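Local coordinates for DNA repair protein RAD7 (Saccharomyces cerevisiae, PDB 5ZB2), which takes part in global genome nucleotide excision repair, removing damage from nontranscribed DNA, and binds Elc1; this chain is its C-terminal leucine-rich-repeat part, at residues 195-200 against 224-229; 229-234 against 256-261. One frame throughout, in Å; residues are numbered along the deposited sequence.

Contact 1: residues 195-200 against 224-229; sequences NYALLP and DEIIIN
Ile226 reaches across to the short turn at Tyr196 and Ala197 and splits its branches between them. Its first torsion (chi1 -67°) sets CG1 beside the backbone N and CG2 opposite that N, and with chi2 extended at 172° the longer branch carries CD1 out to Ala197. There Ile226 CD1 lies 3.7 Å from Ala197 CA and equally 3.7 Å from Ala197 CB, so the methyl meets backbone and side chain of the alanine together. The shorter branch takes the neighbouring residue: Ile226 CG2 is 3.6 Å from Tyr196 O, a van der Waals contact with a carbonyl that accepts a hydrogen bond from Leu199 N (3.2 Å between Leu199 N and Tyr196 O). An alanine in place of Ile226 would remove both branches and would probably open a gap beside Ala197 and leave the Tyr196 carbonyl without its methyl packing.

Three residues further along each segment, Pro200 meets Asn229. The proline ring is puckered C-gamma exo, and its CB and CG both lie near one atom, Asn229 CB, with Pro200 CG 4.1 Å from Asn229 CB; the same Pro200 CG sits 4.0 Å from Ile226 O. No hydrogen bond crosses the contact, and only 207 Å² is buried between the segments, both of which fit a modest, largely apolar seam near the surface.

The Tyr196 ring turns off from the seam to pack on Pro216, Val222 and Ile213 of strand 210-214, and Leu199 reaches that strand too. Leu198 and Leu199 lean on helix 168-178, while Ile227 and Ile228 meet helix 251-261, which places the seam between successive helices on the helical side of the leucine-rich-repeat solenoid.

Contact 2: residues 229-234 against 256-261; sequences NLLGQI and NGLTAF
Leu231 points from helix 229-234 into helix 256-261, and its atoms can be followed outward in order. CB comes first: Leu231 CB lies 4.1 Å from Phe261 CD2. CG is placed beside the backbone N and opposite the carbonyl carbon (chi1 -71°), and from there an extended second torsion sends CD1 toward the backbone of the other helix. Leu231 CD1 is 3.4 Å from Gly257 C and also 3.4 Å from Leu258 N, pressing on the peptide that joins them. The same methyl touches Leu258 CD2 at 3.7 Å, while Leu231 CD2 approaches Leu258 CD2 less closely, at 4.2 Å. Close packing here depends on Gly257, since a beta carbon at that position would collide with Leu231 CD1.

The two segments run nearly parallel, their axes 8.5 Å apart at a crossing angle of -17°, as expected of consecutive helices in a leucine-rich-repeat solenoid, where each repeat sets its helix alongside the last. Leu258 goes on to touch Phe287 of helix 281-290, carrying the packing to the next helix, and Leu231 also meets Leu238 in the loop that follows its helix.

Nearer the C-terminal ends, the Phe261 ring covers Gly232 in a CH-pi contact. Gly232 CA stands 3.5 Å from the centroid of the Phe261 ring and 7° from its normal, hence almost directly over the centre, while Ala260 CB lies over the opposite face toward the rim. At the root of the ring, Phe261 CB rests against Leu231 O.

Contacts 1 and 2 lie about 10 Å apart, centre to centre, on the same side of the chain's centre, and they follow one another in the sequence. Helix 224-234 belongs to both: its first half takes part in contact 1 with the turn before helix 199-202 and the start of that helix, its second half in contact 2 with helix 251-261, and Asn229 is the shared residue. They also touch directly, as Ile228 CG2 lies 3.5 Å from Asn256 O and Leu230 CD1 lies 3.8 Å from Pro200 N. Helix 224-234 is thus packed against both the preceding and the following helix, the stepwise stacking that builds the elongated solenoid of this part of Rad7.

Contact 1: residues 195-200 against 224-229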
loop_
_atom_site.group_PDB
_atom_site.type_symbol
_atom_site.label_atom_id
_atom_site.label_comp_id
_atom_site.label_asym_id
_atom_site.label_seq_id
_atom_site.Cartn_x
_atom_site.Cartn_y
_atom_site.Cartn_z
ATOM N N ASN A 195 17.385 11.943 -29.422
ATOM C CA ASN A 195 17.471 10.967 -30.510
ATOM C C ASN A 195 16.138 10.783 -31.230
ATOM O O ASN A 195 15.664 9.662 -31.433
ATOM C CB ASN A 195 17.981 9.636 -29.969
ATOM C CG ASN A 195 19.408 9.719 -29.472
ATOM O OD1 ASN A 195 19.983 10.806 -29.379
ATOM N ND2 ASN A 195 19.990 8.570 -29.145
ATOM N N TYR A 196 15.525 11.895 -31.642
ATOM C CA TYR A 196 14.308 11.816 -32.440
ATOM C C TYR A 196 14.549 11.120 -33.773
ATOM O O TYR A 196 13.595 10.643 -34.398
ATOM C CB TYR A 196 13.744 13.218 -32.675
ATOM C CG TYR A 196 13.309 13.916 -31.405
ATOM C CD1 TYR A 196 12.043 13.707 -30.873
ATOM C CD2 TYR A 196 14.162 14.786 -30.744
ATOM C CE1 TYR A 196 11.639 14.349 -29.710
ATOM C CE2 TYR A 196 13.772 15.430 -29.583
ATOM C CZ TYR A 196 12.508 15.208 -29.071
ATOM O OH TYR A 196 12.127 15.852 -27.914
ATOM N N ALA A 197 15.807 11.041 -34.209
ATOM C CA ALA A 197 16.144 10.402 -35.473
ATOM C C ALA A 197 15.878 8.901 -35.467
ATOM O O ALA A 197 15.849 8.289 -36.539
ATOM C CB ALA A 197 17.612 10.665 -35.805
ATOM N N LEU A 198 15.695 8.290 -34.295
ATOM C CA LEU A 198 15.418 6.859 -34.235
ATOM C C LEU A 198 13.975 6.520 -34.590
ATOM O O LEU A 198 13.685 5.354 -34.883
ATOM C CB LEU A 198 15.728 6.314 -32.836
ATOM C CG LEU A 198 17.178 6.416 -32.359
ATOM C CD1 LEU A 198 17.295 5.975 -30.910
ATOM C CD2 LEU A 198 18.103 5.590 -33.242
ATOM N N LEU A 199 13.068 7.498 -34.571
ATOM C CA LEU A 199 11.654 7.191 -34.784
ATOM C C LEU A 199 11.390 6.558 -36.145
ATOM O O LEU A 199 10.649 5.562 -36.199
ATOM C CB LEU A 199 10.808 8.454 -34.583
ATOM C CG LEU A 199 10.864 9.141 -33.205
ATOM C CD1 LEU A 199 9.830 10.257 -33.118
ATOM C CD2 LEU A 199 10.669 8.160 -32.058
ATOM N N PRO A 200 11.934 7.056 -37.259
ATOM C CA PRO A 200 11.633 6.412 -38.553
ATOM C C PRO A 200 12.061 4.956 -38.620
ATOM O O PRO A 200 11.448 4.178 -39.360
ATOM C CB PRO A 200 12.401 7.276 -39.568
ATOM C CG PRO A 200 12.629 8.575 -38.886
ATOM C CD PRO A 200 12.780 8.250 -37.427
ATOM N N ASP A 224 13.940 18.938 -40.487
ATOM C CA ASP A 224 13.156 18.561 -41.658
ATOM C C ASP A 224 13.425 17.121 -42.064
ATOM O O ASP A 224 12.494 16.351 -42.325
ATOM C CB ASP A 224 13.469 19.503 -42.822
ATOM C CG ASP A 224 13.048 20.926 -42.551
ATOM O OD1 ASP A 224 11.915 21.130 -42.066
ATOM O OD2 ASP A 224 13.849 21.843 -42.825
ATOM N N GLU A 225 14.704 16.741 -42.121
ATOM C CA GLU A 225 15.066 15.411 -42.605
ATOM C C GLU A 225 14.383 14.317 -41.793
ATOM O O GLU A 225 13.885 13.334 -42.357
ATOM C CB GLU A 225 16.586 15.240 -42.564
ATOM C CG GLU A 225 17.099 14.045 -43.353
ATOM C CD GLU A 225 18.611 13.915 -43.311
ATOM O OE1 GLU A 225 19.105 12.780 -43.144
ATOM O OE2 GLU A 225 19.306 14.947 -43.444
ATOM N N ILE A 226 14.345 14.469 -40.467
ATOM C CA ILE A 226 13.745 13.441 -39.619
ATOM C C ILE A 226 12.241 13.360 -39.856
ATOM O O ILE A 226 11.672 12.266 -39.944
ATOM C CB ILE A 226 14.074 13.717 -38.139
ATOM C CG1 ILE A 226 15.576 13.533 -37.897
ATOM C CG2 ILE A 226 13.265 12.800 -37.221
ATOM C CD1 ILE A 226 16.049 13.970 -36.529
ATOM N N ILE A 227 11.571 14.511 -39.951
ATOM C CA ILE A 227 10.119 14.502 -40.105
ATOM C C ILE A 227 9.723 13.994 -41.485
ATOM O O ILE A 227 8.690 13.328 -41.632
ATOM C CB ILE A 227 9.549 15.906 -39.841
ATOM C CG1 ILE A 227 9.870 16.352 -38.409
ATOM C CG2 ILE A 227 8.041 15.942 -40.106
ATOM C CD1 ILE A 227 9.360 15.413 -37.315
ATOM N N ILE A 228 10.518 14.296 -42.513
ATOM C CA ILE A 228 10.229 13.782 -43.849
ATOM C C ILE A 228 10.324 12.262 -43.855
ATOM O O ILE A 228 9.407 11.570 -44.310
ATOM C CB ILE A 228 11.173 14.414 -44.886
ATOM C CG1 ILE A 228 10.860 15.905 -45.025
ATOM C CG2 ILE A 228 11.043 13.711 -46.245
ATOM C CD1 ILE A 228 11.926 16.690 -45.756
ATOM N N ASN A 229 11.432 11.722 -43.345
ATOM C CA ASN A 229 11.588 10.271 -43.291
ATOM C C ASN A 229 10.466 9.629 -42.488
ATOM O O ASN A 229 9.947 8.571 -42.863
ATOM C CB ASN A 229 12.951 9.913 -42.699
ATOM C CG ASN A 229 14.098 10.296 -43.617
ATOM O OD1 ASN A 229 13.889 10.574 -44.796
ATOM N ND2 ASN A 229 15.313 10.308 -43.083
#

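Contact 2: residues 229-234 against 256-261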
loop_
_atom_site.group_PDB
_atom_site.type_symbol
_atom_site.label_atom_id
_atom_site.label_comp_id
_atom_site.label_asym_id
_atom_site.label_seq_id
_atom_site.Cartn_x
_atom_site.Cartn_y
_atom_site.Cartn_z
ATOM N N ASN A 229 11.432 11.722 -43.345
ATOM C CA ASN A 229 11.588 10.271 -43.291
ATOM C C ASN A 229 10.466 9.629 -42.488
ATOM O O ASN A 229 9.947 8.571 -42.863
ATOM C CB ASN A 229 12.951 9.913 -42.699
ATOM C CG ASN A 229 14.098 10.296 -43.617
ATOM O OD1 ASN A 229 13.889 10.574 -44.796
ATOM N ND2 ASN A 229 15.313 10.308 -43.083
ATOM N N LEU A 230 10.063 10.264 -41.386
ATOM C CA LEU A 230 8.963 9.728 -40.592
ATOM C C LEU A 230 7.657 9.749 -41.378
ATOM O O LEU A 230 6.893 8.777 -41.358
ATOM C CB LEU A 230 8.831 10.523 -39.294
ATOM C CG LEU A 230 7.978 9.925 -38.178
ATOM C CD1 LEU A 230 8.484 8.551 -37.766
ATOM C CD2 LEU A 230 7.985 10.873 -36.991
ATOM N N LEU A 231 7.386 10.850 -42.086
ATOM C CA LEU A 231 6.173 10.926 -42.892
ATOM C C LEU A 231 6.182 9.895 -44.013
ATOM O O LEU A 231 5.125 9.367 -44.375
ATOM C CB LEU A 231 6.006 12.334 -43.465
ATOM C CG LEU A 231 5.624 13.428 -42.465
ATOM C CD1 LEU A 231 5.646 14.798 -43.132
ATOM C CD2 LEU A 231 4.255 13.156 -41.857
ATOM N N GLY A 232 7.355 9.595 -44.572
ATOM C CA GLY A 232 7.455 8.540 -45.563
ATOM C C GLY A 232 7.037 7.186 -45.035
ATOM O O GLY A 232 6.765 6.276 -45.825
ATOM N N GLN A 233 6.976 7.032 -43.712
ATOM C CA GLN A 233 6.577 5.787 -43.071
ATOM C C GLN A 233 5.106 5.785 -42.664
ATOM O O GLN A 233 4.381 4.832 -42.969
ATOM C CB GLN A 233 7.463 5.544 -41.842
ATOM C CG GLN A 233 7.209 4.231 -41.124
ATOM C CD GLN A 233 7.627 3.028 -41.945
ATOM O OE1 GLN A 233 6.788 2.275 -42.442
ATOM N NE2 GLN A 233 8.934 2.840 -42.087
ATOM N N ILE A 234 4.642 6.841 -41.996
ATOM C CA ILE A 234 3.326 6.842 -41.362
ATOM C C ILE A 234 2.311 7.714 -42.083
ATOM O O ILE A 234 1.120 7.656 -41.736
ATOM C CB ILE A 234 3.416 7.273 -39.881
ATOM C CG1 ILE A 234 3.829 8.747 -39.766
ATOM C CG2 ILE A 234 4.404 6.385 -39.131
ATOM C CD1 ILE A 234 3.775 9.301 -38.346
ATOM N N ASN A 256 8.484 18.563 -49.113
ATOM C CA ASN A 256 9.076 17.249 -49.322
ATOM C C ASN A 256 8.536 16.183 -48.378
ATOM O O ASN A 256 8.820 14.998 -48.590
ATOM C CB ASN A 256 10.596 17.339 -49.170
ATOM C CG ASN A 256 11.206 18.391 -50.077
ATOM O OD1 ASN A 256 11.860 19.329 -49.617
ATOM N ND2 ASN A 256 10.989 18.243 -51.377
ATOM N N GLY A 257 7.772 16.565 -47.355
ATOM C CA GLY A 257 7.231 15.611 -46.404
ATOM C C GLY A 257 5.723 15.469 -46.463
ATOM O O GLY A 257 5.207 14.443 -46.916
ATOM N N LEU A 258 5.001 16.497 -46.010
ATOM C CA LEU A 258 3.543 16.423 -45.972
ATOM C C LEU A 258 2.956 16.223 -47.364
ATOM O O LEU A 258 2.142 15.319 -47.581
ATOM C CB LEU A 258 2.964 17.687 -45.334
ATOM C CG LEU A 258 3.116 17.848 -43.823
ATOM C CD1 LEU A 258 2.514 19.179 -43.395
ATOM C CD2 LEU A 258 2.463 16.697 -43.073
ATOM N N THR A 259 3.341 17.067 -48.320
ATOM C CA THR A 259 2.736 16.980 -49.644
ATOM C C THR A 259 3.099 15.674 -50.340
ATOM O O THR A 259 2.296 15.142 -51.113
ATOM C CB THR A 259 3.165 18.168 -50.499
ATOM O OG1 THR A 259 2.871 19.390 -49.809
ATOM C CG2 THR A 259 2.425 18.154 -51.832
ATOM N N ALA A 260 4.292 15.144 -50.072
ATOM C CA ALA A 260 4.724 13.916 -50.726
ATOM C C ALA A 260 3.944 12.707 -50.224
ATOM O O ALA A 260 3.549 11.848 -51.020
ATOM C CB ALA A 260 6.221 13.704 -50.502
ATOM N N PHE A 261 3.700 12.624 -48.913
ATOM C CA PHE A 261 3.306 11.368 -48.291
ATOM C C PHE A 261 1.938 11.382 -47.624
ATOM O O PHE A 261 1.543 10.355 -47.061
ATOM C CB PHE A 261 4.358 10.952 -47.257
ATOM C CG PHE A 261 5.731 10.765 -47.836
ATOM C CD1 PHE A 261 5.971 9.778 -48.778
ATOM C CD2 PHE A 261 6.781 11.567 -47.431
ATOM C CE1 PHE A 261 7.236 9.602 -49.310
ATOM C CE2 PHE A 261 8.046 11.394 -47.958
ATOM C CZ PHE A 261 8.274 10.411 -48.896
#